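Local coordinates for protein D-ribulose-5-phosphate 3-epimerase, putative (Plasmodium falciparum, PDB 1TQX) that probably catalyses the interconversion of D-ribulose 5-phosphate and D-xylulose 5-phosphate, using one bound divalent metal ion per subunit, at residues Ala6-Ser11 with Thr202-Ala207; Asn175-Gly180 with Ala195-Ala200. All blocks are in the same frame, centred on the assembly; numbering follows the deposited sequence.

Contact 1: Ala6-Ser11 with Thr202-Ala207; sequences AIIAPS and TSIFNA. With SO4 (sulfate ion), chain C.
Pro10 and Ile204 bring the two backbones nearest, with their CA atoms 6.8 Å apart, where strand 7-10 faces the short helix 202-205. In this TIM barrel the first strand thus meets the short helix that follows the eighth. The contact is small and buried, and apolar side chains carry most of it. Ile204 reaches across with its terminal methyl. Its CG1 lies beside the backbone N (chi1 -71°) and the chain runs on extended, which brings CD1 against two residues of the strand. Ile204 CD1 meets Pro10 CG at 3.9 Å and Ile8 CG2 at 4.0 Å. The next residue, Phe205, sets its ring beside Pro10 and Ser11. Pro10 CB approaches the ring obliquely and comes to 3.9 Å from Phe205 CE1. Met27 of helix 20-29 packs against Pro10, Ile204 and Phe205. At the other end of the short helix, Thr202 holds a sulfate, probably from the crystallisation liquor. Gly153 N binds the same ion. Both residues are predicted substrate ligands, so the sulfate probably marks the phosphate pocket. Thr202 OG1 donates to sulfate O4 at 3.0 Å, while the bond from Thr202 N to that oxygen is weak. On the Phe205 ring, CE1 also lies 3.2 Å from the carbonyl O of Ser11, again obliquely.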
loop_
_atom_site.group_PDB
_atom_site.type_symbol
_atom_site.label_atom_id
_atom_site.label_comp_id
_atom_site.label_asym_id
_atom_site.label_seq_id
_atom_site.Cartn_x
_atom_site.Cartn_y
_atom_site.Cartn_z
ATOM N N ALA A 6 13.592 4.063 1.621
ATOM C CA ALA A 6 13.042 3.043 2.510
ATOM C C ALA A 6 11.827 3.700 3.160
ATOM O O ALA A 6 11.971 4.689 3.872
ATOM C CB ALA A 6 14.058 2.662 3.566
ATOM N N ILE A 7 10.638 3.159 2.920
ATOM C CA ILE A 7 9.427 3.763 3.476
ATOM C C ILE A 7 8.592 2.824 4.334
ATOM O O ILE A 7 8.269 1.712 3.918
ATOM C CB ILE A 7 8.532 4.306 2.338
ATOM C CG1 ILE A 7 9.301 5.365 1.543
ATOM C CG2 ILE A 7 7.233 4.876 2.910
ATOM C CD1 ILE A 7 8.691 5.693 0.199
ATOM N N ILE A 8 8.239 3.279 5.533
ATOM C CA ILE A 8 7.409 2.483 6.422
ATOM C C ILE A 8 6.022 3.122 6.408
ATOM O O ILE A 8 5.879 4.321 6.665
ATOM C CB ILE A 8 7.963 2.476 7.863
ATOM C CG1 ILE A 8 9.410 1.975 7.858
ATOM C CG2 ILE A 8 7.102 1.583 8.749
ATOM C CD1 ILE A 8 9.588 0.615 7.216
ATOM N N ALA A 9 5.005 2.324 6.091
ATOM C CA ALA A 9 3.635 2.826 6.026
ATOM C C ALA A 9 2.683 2.014 6.903
ATOM O O ALA A 9 2.109 1.023 6.457
ATOM C CB ALA A 9 3.153 2.814 4.575
ATOM N N PRO A 10 2.499 2.437 8.165
ATOM C CA PRO A 10 1.609 1.743 9.104
ATOM C C PRO A 10 0.184 1.685 8.552
ATOM O O PRO A 10 -0.336 2.682 8.049
ATOM C CB PRO A 10 1.698 2.601 10.368
ATOM C CG PRO A 10 3.086 3.219 10.273
ATOM C CD PRO A 10 3.155 3.589 8.812
ATOM N N SER A 11 -0.443 0.517 8.646
ATOM C CA SER A 11 -1.807 0.340 8.151
ATOM C C SER A 11 -2.802 0.606 9.278
ATOM O O SER A 11 -2.901 -0.183 10.215
ATOM C CB SER A 11 -1.987 -1.084 7.616
ATOM O OG SER A 11 -3.278 -1.244 7.055
ATOM N N THR A 202 -0.722 -4.969 12.331
ATOM C CA THR A 202 -0.615 -5.585 13.642
ATOM C C THR A 202 0.745 -5.421 14.319
ATOM O O THR A 202 0.817 -5.051 15.496
ATOM C CB THR A 202 -0.921 -7.092 13.558
ATOM O OG1 THR A 202 -2.198 -7.290 12.937
ATOM C CG2 THR A 202 -0.941 -7.708 14.948
ATOM N N SER A 203 1.819 -5.686 13.579
ATOM C CA SER A 203 3.170 -5.608 14.133
ATOM C C SER A 203 3.581 -4.238 14.659
ATOM O O SER A 203 4.509 -4.133 15.466
ATOM C CB SER A 203 4.197 -6.098 13.104
ATOM O OG SER A 203 4.386 -5.172 12.051
ATOM N N ILE A 204 2.909 -3.188 14.197
ATOM C CA ILE A 204 3.224 -1.845 14.661
ATOM C C ILE A 204 2.220 -1.369 15.714
ATOM O O ILE A 204 2.610 -0.947 16.803
ATOM C CB ILE A 204 3.266 -0.839 13.482
ATOM C CG1 ILE A 204 4.506 -1.112 12.623
ATOM C CG2 ILE A 204 3.298 0.590 14.005
ATOM C CD1 ILE A 204 4.625 -0.222 11.386
ATOM N N PHE A 205 0.927 -1.457 15.405
ATOM C CA PHE A 205 -0.089 -0.997 16.348
ATOM C C PHE A 205 -0.262 -1.854 17.604
ATOM O O PHE A 205 -0.877 -1.410 18.573
ATOM C CB PHE A 205 -1.435 -0.814 15.635
ATOM C CG PHE A 205 -1.467 0.386 14.725
ATOM C CD1 PHE A 205 -1.315 0.246 13.351
ATOM C CD2 PHE A 205 -1.583 1.673 15.261
ATOM C CE1 PHE A 205 -1.270 1.375 12.514
ATOM C CE2 PHE A 205 -1.538 2.804 14.434
ATOM C CZ PHE A 205 -1.380 2.653 13.060
ATOM N N ASN A 206 0.272 -3.072 17.593
ATOM C CA ASN A 206 0.180 -3.934 18.769
ATOM C C ASN A 206 1.572 -4.167 19.346
ATOM O O ASN A 206 1.765 -5.028 20.200
ATOM C CB ASN A 206 -0.469 -5.276 18.416
ATOM C CG ASN A 206 -1.921 -5.129 17.998
ATOM O OD1 ASN A 206 -2.727 -4.523 18.710
ATOM N ND2 ASN A 206 -2.264 -5.688 16.843
ATOM N N ALA A 207 2.538 -3.385 18.879
ATOM C CA ALA A 207 3.913 -3.513 19.343
ATOM C C ALA A 207 4.094 -2.981 20.756
ATOM O O ALA A 207 3.348 -2.106 21.212
ATOM C CB ALA A 207 4.853 -2.780 18.399
HETATM S S SO4 C . -1.238 -7.016 8.850
HETATM O O1 SO4 C . -0.613 -5.730 8.487
HETATM O O2 SO4 C . -1.896 -7.596 7.666
HETATM O O3 SO4 C . -0.202 -7.949 9.307
HETATM O O4 SO4 C . -2.222 -6.800 9.932
#

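Contact 2: Asn175-Gly180 with Ala195-Ala200; sequences NIQVDG and ANIIVA. With ZN (zinc ion), chain D.
Gln177 and Ile197 face each other with their CA atoms 4.5 Å apart, where strands 175-179 and 197-200 pair in parallel, their axes 5.0 Å apart at 18°. The strands are neighbours in the TIM barrel, joined through helix 184-193 as a beta-alpha-beta unit. Among the backbone bonds, Ile176 O accepts from both Asn196 N and Ile197 N. Val178 then donates to Ile197 O and accepts from Val199 N. Past this ladder a water bridges Gly180 N and Val199 O.

Side-chain amides lock the start of the pair. Asn196 carries CG in the position flanked by its own N and C atoms (chi1 64°), which turns the amide back to the other strand. Asn196 OD1 accepts from Ile176 N at 2.8 Å. Asn196 ND2 donates to Asn175 OD1 at 3.0 Å, on a lone pair, with the two amides nearly coplanar. Asn196 ND2 also binds Lys5 O.

Side chains also pack on both faces of the pair. On one, Val178 CG2 lies 3.6 Å from Ile198 CD1, the two side chains running alongside each other in one direction, and Val178 CG1 touches Ala195 CB. On the other, Gln177 stretches across Ile197 and Val199. Gln177 NE2 passes 3.2 Å from Val199 CG2 and is hydrogen-bonded to Asp68.

Asp179, a predicted proton donor, is one of the four zinc ligands, with His36, Asp38 and His70. Val199 CG1 packs 3.6 Å from Asp179 OD2, while Asp179 OD1 binds the zinc at 2.3 Å.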
loop_
_atom_site.group_PDB
_atom_site.type_symbol
_atom_site.label_atom_id
_atom_site.label_comp_id
_atom_site.label_asym_id
_atom_site.label_seq_id
_atom_site.Cartn_x
_atom_site.Cartn_y
_atom_site.Cartn_z
ATOM N N ASN A 175 8.760 1.570 -7.243
ATOM C CA ASN A 175 8.515 1.386 -5.813
ATOM C C ASN A 175 7.773 0.057 -5.682
ATOM O O ASN A 175 6.764 -0.168 -6.357
ATOM C CB ASN A 175 7.637 2.518 -5.253
ATOM C CG ASN A 175 8.394 3.829 -5.089
ATOM O OD1 ASN A 175 9.296 3.939 -4.254
ATOM N ND2 ASN A 175 8.028 4.832 -5.885
ATOM N N ILE A 176 8.287 -0.830 -4.837
ATOM C CA ILE A 176 7.653 -2.126 -4.624
ATOM C C ILE A 176 7.196 -2.179 -3.175
ATOM O O ILE A 176 7.995 -2.087 -2.243
ATOM C CB ILE A 176 8.616 -3.287 -4.937
ATOM C CG1 ILE A 176 9.031 -3.227 -6.414
ATOM C CG2 ILE A 176 7.930 -4.622 -4.651
ATOM C CD1 ILE A 176 10.143 -4.196 -6.798
ATOM N N GLN A 177 5.888 -2.315 -3.006
ATOM C CA GLN A 177 5.258 -2.326 -1.697
ATOM C C GLN A 177 4.729 -3.722 -1.352
ATOM O O GLN A 177 4.199 -4.422 -2.214
ATOM C CB GLN A 177 4.118 -1.291 -1.720
ATOM C CG GLN A 177 3.405 -1.045 -0.410
ATOM C CD GLN A 177 2.388 0.077 -0.528
ATOM O OE1 GLN A 177 1.600 0.110 -1.475
ATOM N NE2 GLN A 177 2.393 0.997 0.434
ATOM N N VAL A 178 4.903 -4.135 -0.100
ATOM C CA VAL A 178 4.421 -5.441 0.344
ATOM C C VAL A 178 3.399 -5.172 1.427
ATOM O O VAL A 178 3.560 -4.251 2.227
ATOM C CB VAL A 178 5.566 -6.346 0.867
ATOM C CG1 VAL A 178 6.403 -6.818 -0.315
ATOM C CG2 VAL A 178 6.432 -5.596 1.866
ATOM N N ASP A 179 2.355 -5.989 1.467
ATOM C CA ASP A 179 1.263 -5.750 2.397
ATOM C C ASP A 179 0.599 -7.054 2.831
ATOM O O ASP A 179 0.059 -7.785 2.003
ATOM C CB ASP A 179 0.286 -4.825 1.659
ATOM C CG ASP A 179 -0.946 -4.460 2.458
ATOM O OD1 ASP A 179 -1.747 -3.680 1.891
ATOM O OD2 ASP A 179 -1.128 -4.919 3.608
ATOM N N GLY A 180 0.645 -7.338 4.131
ATOM C CA GLY A 180 0.048 -8.560 4.646
ATOM C C GLY A 180 1.012 -9.403 5.461
ATOM O O GLY A 180 1.856 -10.111 4.911
ATOM N N ALA A 195 11.761 -5.248 -2.086
ATOM C CA ALA A 195 10.733 -4.345 -1.566
ATOM C C ALA A 195 11.351 -3.136 -0.872
ATOM O O ALA A 195 12.343 -3.274 -0.156
ATOM C CB ALA A 195 9.817 -5.093 -0.591
ATOM N N ASN A 196 10.775 -1.952 -1.082
ATOM C CA ASN A 196 11.291 -0.745 -0.436
ATOM C C ASN A 196 10.229 0.011 0.370
ATOM O O ASN A 196 10.546 0.949 1.097
ATOM C CB ASN A 196 11.949 0.203 -1.457
ATOM C CG ASN A 196 10.968 0.749 -2.480
ATOM O OD1 ASN A 196 10.441 0.008 -3.305
ATOM N ND2 ASN A 196 10.733 2.059 -2.436
ATOM N N ILE A 197 8.971 -0.397 0.234
ATOM C CA ILE A 197 7.886 0.223 0.983
ATOM C C ILE A 197 7.215 -0.888 1.777
ATOM O O ILE A 197 6.779 -1.891 1.215
ATOM C CB ILE A 197 6.862 0.903 0.054
ATOM C CG1 ILE A 197 7.578 1.929 -0.835
ATOM C CG2 ILE A 197 5.788 1.595 0.894
ATOM C CD1 ILE A 197 6.650 2.704 -1.742
ATOM N N ILE A 198 7.125 -0.700 3.087
ATOM C CA ILE A 198 6.561 -1.720 3.960
ATOM C C ILE A 198 5.259 -1.333 4.636
ATOM O O ILE A 198 5.221 -0.384 5.421
ATOM C CB ILE A 198 7.573 -2.083 5.065
ATOM C CG1 ILE A 198 8.934 -2.410 4.436
ATOM C CG2 ILE A 198 7.031 -3.237 5.915
ATOM C CD1 ILE A 198 8.922 -3.577 3.467
ATOM N N VAL A 199 4.194 -2.069 4.345
ATOM C CA VAL A 199 2.913 -1.805 4.989
ATOM C C VAL A 199 2.797 -2.791 6.146
ATOM O O VAL A 199 2.850 -4.005 5.944
ATOM C CB VAL A 199 1.730 -2.022 4.019
ATOM C CG1 VAL A 199 0.409 -1.922 4.781
ATOM C CG2 VAL A 199 1.777 -0.986 2.907
ATOM N N ALA A 200 2.638 -2.276 7.359
ATOM C CA ALA A 200 2.530 -3.138 8.529
ATOM C C ALA A 200 1.398 -2.660 9.419
ATOM O O ALA A 200 1.299 -1.473 9.726
ATOM C CB ALA A 200 3.850 -3.130 9.310
HETATM ZN ZN ZN D . -3.433 -2.166 1.939
HETATM O O HOH W 1 1.412 -6.138 6.631
#

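Overall arrangement
The chain enters at strand 7-10, the first of the barrel, and passes through five further strands before strand 175-179. From there helix 184-193 leads to strand 197-200, and contact 2 closes this short loop. The chain then runs straight into helix 202-205, where contact 1 closes a loop of 190 residues. Contact 2 is therefore nested inside contact 1. The two touch directly, because strand 197-200 lies between strands 175-179 and 7-10. Probable hydrogen bonds join Ile198 N to Ile7 O and Ala9 N to Ile198 O. Contact 2 pairs the last two strands, contact 1 packs the following helix against the first, and the bonds between them join strands 197-200 and 7-10 in the barrel.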